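Transcriptional regulator, BadM/Rrf2 family (Thermincola potens, PDB 4CIC) probably binds DNA as a dimeric Rrf2-family transcription factor of the IscR type, regulating genes of iron-sulfur cluster biogenesis. Local coordinates at residues V15-Q23 with L133-E141. The protein carries 3 engineered substitutions. Sequence-based numbering, arbitrary orientation.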
loop_
_atom_site.group_PDB
_atom_site.type_symbol
_atom_site.label_atom_id
_atom_site.label_comp_id
_atom_site.label_asym_id
_atom_site.label_seq_id
_atom_site.Cartn_x
_atom_site.Cartn_y
_atom_site.Cartn_z
ATOM N N VAL A 15 -1.720 6.389 -14.061
ATOM C CA VAL A 15 -0.284 6.450 -14.290
ATOM C C VAL A 15 0.079 5.964 -15.687
ATOM O O VAL A 15 0.922 6.587 -16.336
ATOM C CB VAL A 15 0.489 5.692 -13.193
ATOM C CG1 VAL A 15 1.996 5.707 -13.473
ATOM C CG2 VAL A 15 0.198 6.350 -11.858
ATOM N N GLN A 16 -0.544 4.887 -16.166
ATOM C CA GLN A 16 -0.248 4.435 -17.535
ATOM C C GLN A 16 -0.535 5.525 -18.553
ATOM O O GLN A 16 0.236 5.718 -19.492
ATOM C CB GLN A 16 -1.067 3.205 -17.933
ATOM C CG GLN A 16 -0.526 1.897 -17.411
ATOM C CD GLN A 16 -1.300 0.718 -17.979
ATOM O OE1 GLN A 16 -2.352 0.345 -17.462
ATOM N NE2 GLN A 16 -0.789 0.140 -19.052
ATOM N N ALA A 17 -1.659 6.215 -18.391
ATOM C CA ALA A 17 -2.057 7.205 -19.402
ATOM C C ALA A 17 -1.124 8.412 -19.342
ATOM O O ALA A 17 -0.733 8.966 -20.385
ATOM C CB ALA A 17 -3.495 7.632 -19.165
ATOM N N MET A 18 -0.745 8.805 -18.119
ATOM C CA MET A 18 0.148 9.949 -17.952
ATOM C C MET A 18 1.522 9.611 -18.481
ATOM O O MET A 18 2.184 10.463 -19.080
ATOM C CB MET A 18 0.227 10.383 -16.484
ATOM C CG MET A 18 -1.077 11.024 -15.974
ATOM S SD MET A 18 -1.340 12.651 -16.775
ATOM C CE MET A 18 0.021 13.585 -16.119
ATOM N N PHE A 19 1.948 8.366 -18.293
ATOM C CA PHE A 19 3.247 7.961 -18.815
ATOM C C PHE A 19 3.230 7.932 -20.348
ATOM O O PHE A 19 4.195 8.340 -20.999
ATOM C CB PHE A 19 3.720 6.622 -18.237
ATOM C CG PHE A 19 5.080 6.224 -18.729
ATOM C CD1 PHE A 19 6.199 6.980 -18.395
ATOM C CD2 PHE A 19 5.235 5.135 -19.562
ATOM C CE1 PHE A 19 7.468 6.638 -18.888
ATOM C CE2 PHE A 19 6.487 4.795 -20.058
ATOM C CZ PHE A 19 7.607 5.543 -19.700
ATOM N N ASP A 20 2.142 7.440 -20.924
ATOM C CA ASP A 20 2.026 7.454 -22.393
ATOM C C ASP A 20 2.131 8.891 -22.901
ATOM O O ASP A 20 2.860 9.178 -23.883
ATOM C CB ASP A 20 0.712 6.789 -22.824
ATOM C CG ASP A 20 0.569 6.684 -24.348
ATOM O OD1 ASP A 20 0.358 7.723 -25.006
ATOM O OD2 ASP A 20 0.658 5.546 -24.876
ATOM N N LEU A 21 1.430 9.822 -22.256
ATOM C CA LEU A 21 1.605 11.232 -22.628
ATOM C C LEU A 21 3.048 11.729 -22.457
ATOM O O LEU A 21 3.561 12.481 -23.294
ATOM C CB LEU A 21 0.636 12.121 -21.845
ATOM C CG LEU A 21 -0.839 11.926 -22.194
ATOM C CD1 LEU A 21 -1.726 12.656 -21.190
ATOM C CD2 LEU A 21 -1.070 12.521 -23.602
ATOM N N ALA A 22 3.725 11.297 -21.393
ATOM C CA ALA A 22 5.135 11.669 -21.210
ATOM C C ALA A 22 6.007 11.184 -22.369
ATOM O O ALA A 22 6.917 11.903 -22.835
ATOM C CB ALA A 22 5.680 11.123 -19.855
ATOM N N GLN A 23 5.729 9.966 -22.832
ATOM C CA GLN A 23 6.467 9.367 -23.953
ATOM C C GLN A 23 6.246 10.108 -25.250
ATOM O O GLN A 23 7.051 9.989 -26.164
ATOM C CB GLN A 23 6.060 7.908 -24.164
ATOM C CG GLN A 23 6.594 7.023 -23.030
ATOM C CD GLN A 23 6.279 5.544 -23.230
ATOM O OE1 GLN A 23 5.117 5.130 -23.191
ATOM N NE2 GLN A 23 7.318 4.739 -23.427
ATOM N N LEU A 133 7.650 11.519 -13.758
ATOM C CA LEU A 133 7.479 10.991 -15.108
ATOM C C LEU A 133 8.794 11.034 -15.889
ATOM O O LEU A 133 9.057 10.140 -16.680
ATOM C CB LEU A 133 6.343 11.695 -15.838
ATOM C CG LEU A 133 4.911 11.522 -15.296
ATOM C CD1 LEU A 133 3.920 12.299 -16.189
ATOM C CD2 LEU A 133 4.539 10.044 -15.256
ATOM N N ALA A 134 9.659 12.008 -15.615
ATOM C CA ALA A 134 10.966 12.006 -16.289
ATOM C C ALA A 134 11.810 10.805 -15.855
ATOM O O ALA A 134 12.526 10.212 -16.664
ATOM C CB ALA A 134 11.724 13.303 -16.036
ATOM N N ASP A 135 11.754 10.465 -14.568
ATOM C CA ASP A 135 12.475 9.290 -14.096
ATOM C C ASP A 135 11.975 8.035 -14.812
ATOM O O ASP A 135 12.759 7.153 -15.180
ATOM C CB ASP A 135 12.232 9.084 -12.595
ATOM C CG ASP A 135 12.943 10.106 -11.709
ATOM O OD1 ASP A 135 14.074 10.510 -12.027
ATOM O OD2 ASP A 135 12.365 10.478 -10.658
ATOM N N MET A 136 10.659 7.942 -14.969
ATOM C CA MET A 136 10.064 6.805 -15.661
ATOM C C MET A 136 10.498 6.769 -17.141
ATOM O O MET A 136 10.808 5.701 -17.678
ATOM C CB MET A 136 8.535 6.836 -15.511
ATOM C CG MET A 136 8.043 6.562 -14.045
ATOM S SD MET A 136 6.266 6.774 -13.948
ATOM C CE MET A 136 5.656 5.352 -14.839
ATOM N N LEU A 137 10.565 7.930 -17.775
ATOM C CA LEU A 137 11.080 7.984 -19.154
ATOM C C LEU A 137 12.511 7.461 -19.271
ATOM O O LEU A 137 12.839 6.711 -20.202
ATOM C CB LEU A 137 10.998 9.408 -19.711
ATOM C CG LEU A 137 9.612 9.951 -20.055
ATOM C CD1 LEU A 137 9.707 11.435 -20.426
ATOM C CD2 LEU A 137 8.995 9.169 -21.204
ATOM N N LYS A 138 13.368 7.877 -18.341
ATOM C CA LYS A 138 14.733 7.362 -18.285
ATOM C C LYS A 138 14.799 5.846 -18.083
ATOM O O LYS A 138 15.540 5.152 -18.793
ATOM C CB LYS A 138 15.536 8.085 -17.211
ATOM C CG LYS A 138 15.775 9.543 -17.541
ATOM C CD LYS A 138 16.482 10.251 -16.405
ATOM C CE LYS A 138 16.780 11.685 -16.776
ATOM N NZ LYS A 138 17.684 12.342 -15.789
ATOM N N ASP A 139 14.036 5.335 -17.118
ATOM C CA ASP A 139 13.991 3.895 -16.887
ATOM C C ASP A 139 13.495 3.127 -18.117
ATOM O O ASP A 139 14.039 2.072 -18.456
ATOM C CB ASP A 139 13.134 3.577 -15.664
ATOM C CG ASP A 139 13.827 3.937 -14.364
ATOM O OD1 ASP A 139 14.848 4.658 -14.412
ATOM O OD2 ASP A 139 13.351 3.500 -13.294
ATOM N N ALA A 140 12.479 3.673 -18.784
ATOM C CA ALA A 140 11.911 3.065 -19.987
ATOM C C ALA A 140 12.952 2.925 -21.085
ATOM O O ALA A 140 12.939 1.957 -21.844
ATOM C CB ALA A 140 10.729 3.885 -20.498
ATOM N N GLU A 141 13.851 3.896 -21.171
ATOM C CA GLU A 141 14.893 3.862 -22.194
ATOM C C GLU A 141 15.953 2.801 -21.894
ATOM O O GLU A 141 16.415 2.107 -22.797
ATOM C CB GLU A 141 15.549 5.235 -22.355
ATOM C CG GLU A 141 16.747 5.216 -23.296
ATOM C CD GLU A 141 17.215 6.599 -23.683
ATOM O OE1 GLU A 141 16.758 7.579 -23.058
ATOM O OE2 GLU A 141 18.040 6.706 -24.616
#
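F19 reaches out of helix 9-23 and lays its ring rim against the backbone of helix 133-143 at M136 and L137. This is apolar helix-helix packing in an Rrf2-type regulator with a helix-turn-helix DNA-binding domain. It joins the first helix of the chain to the last, and the two segment axes cross at -72°, 9.8 Å apart at their closest. The tight part lies round the ring. With CG anti to the backbone N (chi1 -178°), the ring points from helix 9-23 to helix 133-143. Its CE1 sits 3.5 Å from M136 CB, and F19 CZ lies 3.6 Å from A140 CB. L137 N lies at the ring edge, near the ring plane. That amide is already bonded to L133 O in its own helix, so the ring edge meets an N-H that has an acceptor. The M136 sulfur stands oblique to the ring, 5.3 Å from its centroid, a Met-aromatic contact. A bend at chi3 (71°) turns M136 CE back toward F19 CD1 and V15 CG1. Replacing F19 with an alanine is likely to leave M136 CB and A140 CB without the ring that lies against them, and M136 CE with V15 CG1 but one neighbour fewer. Toward strand 68-71, L133 CD1 meets M18 CE at 4.1 Å, and L71 touches both residues. V112 of the second subunit packs on F19, and T113 of that subunit on M136, so the contact adjoins the dimer interface. The solvent side is thinner. Q23 is exposed and touches L137 through CG, which also lies 3.7 Å above the plane of the F19 ring, one turn back along the same helix. L137, partly exposed, spreads its two methyls over the end of segment 15-23. Its CD1 is 3.7 Å from A22 O, and its CD2 is 3.7 Å from Q23 CG.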